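Local coordinates for beta-L-arabinobiosidase (Bacteroides thetaiotaomicron, PDB 5MQR), which probably hydrolyses glycosidic bonds in complex plant pectin glycans, acting as a beta-L-arabinobiosidase and perhaps also as a sialidase, at residues Met747-Val758 and Leu778-Glu786. Numbering follows the deposited sequence.
Sequences MDKFSSWNADAV and LETEYQRWE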
HETATM    1  N   MSE A 747     -14.285 -36.859 -26.249  1.00 34.21           N
HETATM    2  CA  MSE A 747     -13.167 -36.924 -25.290  1.00 33.92           C
HETATM    3  C   MSE A 747     -12.190 -38.032 -25.658  1.00 34.38           C
HETATM    4  O   MSE A 747     -10.996 -37.932 -25.360  1.00 34.01           O
HETATM    5  CB  MSE A 747     -13.673 -37.118 -23.856  1.00 33.34           C
HETATM    6  CG  MSE A 747     -14.391 -35.859 -23.392  1.00 33.10           C
HETATM    7 SE   MSE A 747     -14.799 -35.847 -21.473  1.00 32.99          SE
HETATM    8  CE  MSE A 747     -12.956 -35.364 -20.995  1.00 32.77           C
ATOM      9  N   ASP A 748     -12.671 -39.089 -26.316  1.00 35.25           N
ATOM     10  CA  ASP A 748     -11.781 -40.139 -26.769  1.00 36.83           C
ATOM     11  C   ASP A 748     -10.848 -39.718 -27.937  1.00 35.33           C
ATOM     12  O   ASP A 748      -9.985 -40.488 -28.303  1.00 35.69           O
ATOM     13  CB  ASP A 748     -12.542 -41.482 -27.015  1.00 39.38           C
ATOM     14  CG  ASP A 748     -13.467 -41.474 -28.244  1.00 41.30           C
ATOM     15  OD1 ASP A 748     -13.450 -40.542 -29.085  1.00 42.49           O
ATOM     16  OD2 ASP A 748     -14.244 -42.444 -28.365  1.00 43.67           O
ATOM     17  N   LYS A 749     -11.004 -38.513 -28.490  1.00 33.48           N
ATOM     18  CA  LYS A 749     -10.200 -38.071 -29.625  1.00 33.11           C
ATOM     19  C   LYS A 749      -8.915 -37.355 -29.228  1.00 32.01           C
ATOM     20  O   LYS A 749      -8.077 -37.124 -30.082  1.00 30.70           O
ATOM     21  CB  LYS A 749     -11.020 -37.158 -30.563  1.00 33.63           C
ATOM     22  CG  LYS A 749     -12.242 -37.811 -31.210  1.00 35.05           C
ATOM     23  CD  LYS A 749     -11.844 -38.919 -32.166  1.00 36.40           C
ATOM     24  CE  LYS A 749     -13.058 -39.508 -32.868  1.00 38.22           C
ATOM     25  NZ  LYS A 749     -12.719 -40.867 -33.388  1.00 39.53           N
ATOM     26  N   PHE A 750      -8.770 -36.992 -27.954  1.00 31.36           N
ATOM     27  CA  PHE A 750      -7.571 -36.304 -27.496  1.00 30.95           C
ATOM     28  C   PHE A 750      -7.111 -36.772 -26.125  1.00 30.67           C
ATOM     29  O   PHE A 750      -7.932 -37.017 -25.224  1.00 30.12           O
ATOM     30  CB  PHE A 750      -7.789 -34.787 -27.475  1.00 30.84           C
ATOM     31  CG  PHE A 750      -8.002 -34.187 -28.835  1.00 30.72           C
ATOM     32  CD1 PHE A 750      -6.923 -33.950 -29.679  1.00 31.41           C
ATOM     33  CD2 PHE A 750      -9.276 -33.896 -29.289  1.00 31.01           C
ATOM     34  CE1 PHE A 750      -7.110 -33.414 -30.950  1.00 31.28           C
ATOM     35  CE2 PHE A 750      -9.469 -33.351 -30.551  1.00 31.14           C
ATOM     36  CZ  PHE A 750      -8.388 -33.116 -31.386  1.00 30.99           C
ATOM     37  N   SER A 751      -5.789 -36.891 -25.985  1.00 30.16           N
ATOM     38  CA  SER A 751      -5.170 -37.212 -24.724  1.00 29.82           C
ATOM     39  C   SER A 751      -5.655 -36.242 -23.656  1.00 28.76           C
ATOM     40  O   SER A 751      -6.054 -35.108 -23.953  1.00 27.44           O
ATOM     41  CB  SER A 751      -3.647 -37.133 -24.825  1.00 30.10           C
ATOM     42  OG  SER A 751      -3.135 -37.990 -25.830  1.00 30.41           O
ATOM     43  N   SER A 752      -5.614 -36.712 -22.411  1.00 28.41           N
ATOM     44  CA  SER A 752      -6.180 -35.977 -21.275  1.00 27.89           C
ATOM     45  C   SER A 752      -5.256 -35.933 -20.062  1.00 26.69           C
ATOM     46  O   SER A 752      -4.750 -36.988 -19.632  1.00 27.09           O
ATOM     47  CB  SER A 752      -7.503 -36.626 -20.856  1.00 28.44           C
ATOM     48  OG  SER A 752      -7.970 -36.050 -19.654  1.00 28.77           O
ATOM     49  N   TRP A 753      -5.069 -34.726 -19.510  1.00 25.22           N
ATOM     50  CA  TRP A 753      -4.562 -34.555 -18.138  1.00 24.65           C
ATOM     51  C   TRP A 753      -5.621 -33.964 -17.232  1.00 24.61           C
ATOM     52  O   TRP A 753      -5.321 -33.288 -16.261  1.00 24.24           O
ATOM     53  CB  TRP A 753      -3.230 -33.794 -18.078  1.00 23.99           C
ATOM     54  CG  TRP A 753      -3.180 -32.323 -18.367  1.00 23.40           C
ATOM     55  CD1 TRP A 753      -3.241 -31.335 -17.466  1.00 22.99           C
ATOM     56  CD2 TRP A 753      -2.974 -31.689 -19.638  1.00 23.12           C
ATOM     57  NE1 TRP A 753      -3.117 -30.121 -18.069  1.00 22.71           N
ATOM     58  CE2 TRP A 753      -2.936 -30.308 -19.409  1.00 22.63           C
ATOM     59  CE3 TRP A 753      -2.800 -32.156 -20.939  1.00 23.08           C
ATOM     60  CZ2 TRP A 753      -2.755 -29.381 -20.431  1.00 22.16           C
ATOM     61  CZ3 TRP A 753      -2.615 -31.234 -21.959  1.00 22.83           C
ATOM     62  CH2 TRP A 753      -2.604 -29.864 -21.703  1.00 22.42           C
ATOM     63  N   ASN A 754      -6.874 -34.325 -17.474  1.00 24.97           N
ATOM     64  CA  ASN A 754      -7.984 -33.639 -16.817  1.00 24.68           C
ATOM     65  C   ASN A 754      -8.173 -33.929 -15.348  1.00 24.54           C
ATOM     66  O   ASN A 754      -8.695 -33.067 -14.632  1.00 22.95           O
ATOM     67  CB  ASN A 754      -9.286 -33.888 -17.556  1.00 25.22           C
ATOM     68  CG  ASN A 754      -9.292 -33.254 -18.925  1.00 25.58           C
ATOM     69  OD1 ASN A 754      -8.549 -32.294 -19.206  1.00 25.38           O
ATOM     70  ND2 ASN A 754     -10.099 -33.811 -19.808  1.00 26.73           N
ATOM     71  N   ALA A 755      -7.764 -35.108 -14.888  1.00 25.06           N
ATOM     72  CA  ALA A 755      -7.841 -35.354 -13.453  1.00 25.73           C
ATOM     73  C   ALA A 755      -6.839 -34.468 -12.730  1.00 24.97           C
ATOM     74  O   ALA A 755      -7.181 -33.848 -11.729  1.00 24.87           O
ATOM     75  CB  ALA A 755      -7.632 -36.809 -13.109  1.00 26.79           C
ATOM     76  N   ASP A 756      -5.622 -34.365 -13.257  1.00 24.55           N
ATOM     77  CA  ASP A 756      -4.651 -33.370 -12.735  1.00 24.13           C
ATOM     78  C   ASP A 756      -5.205 -31.965 -12.756  1.00 23.33           C
ATOM     79  O   ASP A 756      -5.036 -31.257 -11.794  1.00 23.38           O
ATOM     80  CB  ASP A 756      -3.329 -33.406 -13.491  1.00 24.10           C
ATOM     81  CG  ASP A 756      -2.435 -32.244 -13.177  1.00 23.90           C
ATOM     82  OD1 ASP A 756      -1.640 -32.345 -12.213  1.00 24.21           O
ATOM     83  OD2 ASP A 756      -2.521 -31.241 -13.929  1.00 23.48           O
ATOM     84  N   ALA A 757      -5.850 -31.569 -13.850  1.00 22.84           N
ATOM     85  CA  ALA A 757      -6.429 -30.233 -13.960  1.00 22.40           C
ATOM     86  C   ALA A 757      -7.572 -29.974 -12.966  1.00 22.28           C
ATOM     87  O   ALA A 757      -7.659 -28.886 -12.425  1.00 21.98           O
ATOM     88  CB  ALA A 757      -6.880 -29.943 -15.394  1.00 22.26           C
ATOM     89  N   VAL A 758      -8.432 -30.959 -12.724  1.00 22.67           N
ATOM     90  CA  VAL A 758      -9.493 -30.818 -11.729  1.00 23.04           C
ATOM     91  C   VAL A 758      -8.928 -30.684 -10.303  1.00 23.45           C
ATOM     92  O   VAL A 758      -9.419 -29.848  -9.533  1.00 23.90           O
ATOM     93  CB  VAL A 758     -10.542 -31.952 -11.826  1.00 23.31           C
ATOM     94  CG1 VAL A 758     -11.439 -31.999 -10.588  1.00 23.74           C
ATOM     95  CG2 VAL A 758     -11.382 -31.747 -13.063  1.00 23.10           C
ATOM     96  N   LEU A 778     -13.937 -38.853 -13.169  1.00 32.61           N
ATOM     97  CA  LEU A 778     -12.513 -38.890 -13.502  1.00 32.01           C
ATOM     98  C   LEU A 778     -11.933 -40.296 -13.514  1.00 32.74           C
ATOM     99  O   LEU A 778     -11.049 -40.578 -14.336  1.00 32.43           O
ATOM    100  CB  LEU A 778     -11.700 -37.993 -12.587  1.00 31.46           C
ATOM    101  CG  LEU A 778     -12.031 -36.502 -12.703  1.00 30.55           C
ATOM    102  CD1 LEU A 778     -11.326 -35.774 -11.564  1.00 30.21           C
ATOM    103  CD2 LEU A 778     -11.679 -35.932 -14.073  1.00 29.94           C
ATOM    104  N   GLU A 779     -12.431 -41.176 -12.645  1.00 33.80           N
ATOM    105  CA  GLU A 779     -12.008 -42.600 -12.651  1.00 35.12           C
ATOM    106  C   GLU A 779     -12.466 -43.291 -13.909  1.00 34.59           C
ATOM    107  O   GLU A 779     -11.699 -44.031 -14.512  1.00 34.94           O
ATOM    108  CB  GLU A 779     -12.556 -43.399 -11.452  1.00 36.66           C
ATOM    109  CG  GLU A 779     -12.052 -42.952 -10.100  1.00 37.45           C
ATOM    110  CD  GLU A 779     -12.773 -43.656  -8.956  1.00 39.09           C
ATOM    111  OE1 GLU A 779     -12.589 -44.877  -8.837  1.00 40.00           O
ATOM    112  OE2 GLU A 779     -13.503 -42.973  -8.182  1.00 40.67           O
ATOM    113  N   THR A 780     -13.726 -43.072 -14.279  1.00 33.68           N
ATOM    114  CA  THR A 780     -14.251 -43.596 -15.533  1.00 33.63           C
ATOM    115  C   THR A 780     -13.384 -43.128 -16.721  1.00 32.65           C
ATOM    116  O   THR A 780     -13.031 -43.931 -17.579  1.00 31.87           O
ATOM    117  CB  THR A 780     -15.729 -43.185 -15.756  1.00 33.52           C
ATOM    118  OG1 THR A 780     -16.514 -43.662 -14.661  1.00 33.54           O
ATOM    119  CG2 THR A 780     -16.293 -43.757 -17.112  1.00 33.56           C
ATOM    120  N   GLU A 781     -13.041 -41.837 -16.752  1.00 31.59           N
ATOM    121  CA  GLU A 781     -12.146 -41.330 -17.798  1.00 30.83           C
ATOM    122  C   GLU A 781     -10.793 -42.070 -17.803  1.00 30.68           C
ATOM    123  O   GLU A 781     -10.344 -42.551 -18.867  1.00 30.39           O
ATOM    124  CB  GLU A 781     -11.921 -39.828 -17.644  1.00 29.94           C
ATOM    125  CG  GLU A 781     -10.994 -39.222 -18.681  1.00 29.18           C
ATOM    126  CD  GLU A 781     -10.799 -37.729 -18.499  1.00 28.71           C
ATOM    127  OE1 GLU A 781     -10.991 -37.212 -17.370  1.00 27.87           O
ATOM    128  OE2 GLU A 781     -10.420 -37.078 -19.502  1.00 28.49           O
ATOM    129  N   TYR A 782     -10.159 -42.143 -16.626  1.00 30.13           N
ATOM    130  CA  TYR A 782      -8.842 -42.766 -16.487  1.00 30.15           C
ATOM    131  C   TYR A 782      -8.871 -44.220 -16.998  1.00 31.19           C
ATOM    132  O   TYR A 782      -8.042 -44.616 -17.816  1.00 30.65           O
ATOM    133  CB  TYR A 782      -8.371 -42.728 -15.031  1.00 29.94           C
ATOM    134  CG  TYR A 782      -6.948 -43.183 -14.879  1.00 30.23           C
ATOM    135  CD1 TYR A 782      -6.615 -44.538 -14.912  1.00 30.74           C
ATOM    136  CD2 TYR A 782      -5.916 -42.261 -14.723  1.00 29.64           C
ATOM    137  CE1 TYR A 782      -5.298 -44.938 -14.799  1.00 31.12           C
ATOM    138  CE2 TYR A 782      -4.601 -42.665 -14.598  1.00 29.70           C
ATOM    139  CZ  TYR A 782      -4.295 -43.996 -14.637  1.00 30.24           C
ATOM    140  OH  TYR A 782      -2.979 -44.385 -14.521  1.00 30.74           O
ATOM    141  N   GLN A 783      -9.838 -44.991 -16.517  1.00 32.38           N
ATOM    142  CA  GLN A 783      -9.936 -46.407 -16.847  1.00 34.12           C
ATOM    143  C   GLN A 783     -10.135 -46.649 -18.359  1.00 33.46           C
ATOM    144  O   GLN A 783      -9.643 -47.656 -18.883  1.00 33.20           O
ATOM    145  CB  GLN A 783     -11.030 -47.099 -16.004  1.00 36.18           C
ATOM    146  CG  GLN A 783     -10.647 -47.281 -14.533  1.00 38.10           C
ATOM    147  CD  GLN A 783     -11.785 -47.853 -13.685  1.00 40.78           C
ATOM    148  OE1 GLN A 783     -12.236 -48.978 -13.905  1.00 44.05           O
ATOM    149  NE2 GLN A 783     -12.251 -47.087 -12.710  1.00 41.71           N
ATOM    150  N   ARG A 784     -10.815 -45.716 -19.044  1.00 32.17           N
ATOM    151  CA  ARG A 784     -11.030 -45.821 -20.480  1.00 32.17           C
ATOM    152  C   ARG A 784      -9.683 -45.719 -21.192  1.00 31.33           C
ATOM    153  O   ARG A 784      -9.347 -46.595 -21.991  1.00 30.80           O
ATOM    154  CB  ARG A 784     -12.031 -44.767 -20.999  1.00 32.20           C
ATOM    155  CG  ARG A 784     -12.213 -44.811 -22.514  1.00 32.75           C
ATOM    156  CD  ARG A 784     -13.250 -43.827 -23.048  1.00 32.74           C
ATOM    157  NE  ARG A 784     -13.163 -42.476 -22.489  1.00 32.42           N
ATOM    158  CZ  ARG A 784     -12.202 -41.585 -22.751  1.00 32.33           C
ATOM    159  NH1 ARG A 784     -11.173 -41.877 -23.542  1.00 32.73           N
ATOM    160  NH2 ARG A 784     -12.253 -40.386 -22.189  1.00 31.90           N
ATOM    161  N   TRP A 785      -8.906 -44.684 -20.872  1.00 30.03           N
ATOM    162  CA  TRP A 785      -7.566 -44.550 -21.451  1.00 30.01           C
ATOM    163  C   TRP A 785      -6.672 -45.761 -21.163  1.00 30.62           C
ATOM    164  O   TRP A 785      -5.971 -46.251 -22.040  1.00 29.99           O
ATOM    165  CB  TRP A 785      -6.879 -43.246 -20.990  1.00 29.17           C
ATOM    166  CG  TRP A 785      -7.454 -42.027 -21.642  1.00 28.55           C
ATOM    167  CD1 TRP A 785      -8.074 -40.974 -21.023  1.00 28.41           C
ATOM    168  CD2 TRP A 785      -7.474 -41.738 -23.036  1.00 28.35           C
ATOM    169  NE1 TRP A 785      -8.485 -40.041 -21.958  1.00 27.81           N
ATOM    170  CE2 TRP A 785      -8.111 -40.480 -23.198  1.00 27.92           C
ATOM    171  CE3 TRP A 785      -6.997 -42.411 -24.170  1.00 28.72           C
ATOM    172  CZ2 TRP A 785      -8.303 -39.890 -24.445  1.00 27.79           C
ATOM    173  CZ3 TRP A 785      -7.194 -41.823 -25.436  1.00 28.84           C
ATOM    174  CH2 TRP A 785      -7.842 -40.564 -25.555  1.00 28.24           C
ATOM    175  N   GLU A 786      -6.698 -46.216 -19.920  1.00 31.60           N
ATOM    176  CA  GLU A 786      -5.957 -47.401 -19.488  1.00 33.21           C
ATOM    177  C   GLU A 786      -6.348 -48.657 -20.262  1.00 34.30           C
ATOM    178  O   GLU A 786      -5.505 -49.444 -20.624  1.00 34.37           O
ATOM    179  CB  GLU A 786      -6.188 -47.640 -17.991  1.00 33.54           C
ATOM    180  CG  GLU A 786      -5.361 -48.754 -17.383  1.00 34.34           C
ATOM    181  CD  GLU A 786      -5.557 -48.806 -15.887  1.00 34.84           C
ATOM    182  OE1 GLU A 786      -6.661 -49.208 -15.467  1.00 35.18           O
ATOM    183  OE2 GLU A 786      -4.625 -48.413 -15.139  1.00 34.62           O
TER
HETATM  184  O   HOH W   1     -10.522 -38.008 -21.997  1.00 31.78           O
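Polar contact centres on the carboxylate of Glu781, whose OE2 accepts from two side chains of 747-758. Ser752 OG donates to Glu781 OE2 over 2.7 Å, coming from above the carboxylate plane, 53° out of it. Asn754 ND2 reaches the syn lone pair of Glu781 OE2 at 3.3 Å, with a bent N-H...O angle of 135°. Glu781 lies in this position because its chain is fully extended, CG anti to the backbone N. Ser752 OG also accepts from the backbone N of Asn754, an ST turn that sets the hydroxyl at the start of helix 754-765. A water hydrogen-bonds Glu781 OE2 and accepts from Arg784 NH2 and from Trp785 NE1, the latter at 2.9 Å, bridging three side chains of one helix; its bond to Met747 O across the contact is weak. The other carboxylate oxygen, OE1, bonds Tyr736 OH, so both ends of this buried group have partners. With an alanine here, Ser752 OG and Asn754 ND2 would probably lose their shared acceptor, and the water and Tyr736 OH one partner each.

Around the indole of Trp785 the loop backbone closes in obliquely: Phe750 O lies 3.0 Å from Trp785 CZ2. Arg784 NH1 sits 3.4 Å above the plane of that indole, toward its rim, while Asp748 N lies over one face of the guanidinium.

Aliphatic side chains meet at the Leu778 end, where Leu778 CD1 lies 3.9 Å from Val758 CG1. Met747 crosses Glu781 at about a right angle, its CE 3.4 Å from Glu781 OE2.

Helices 754-765 and 768-788 thus form a helical hairpin, segments 754-758 and 778-786 running 155° apart, consistent with the (alpha/alpha)6 barrel of six-hairpin glycosidases. Helix 820-839 packs on Trp785 and Tyr782, and helix 712-719 touches Asn754.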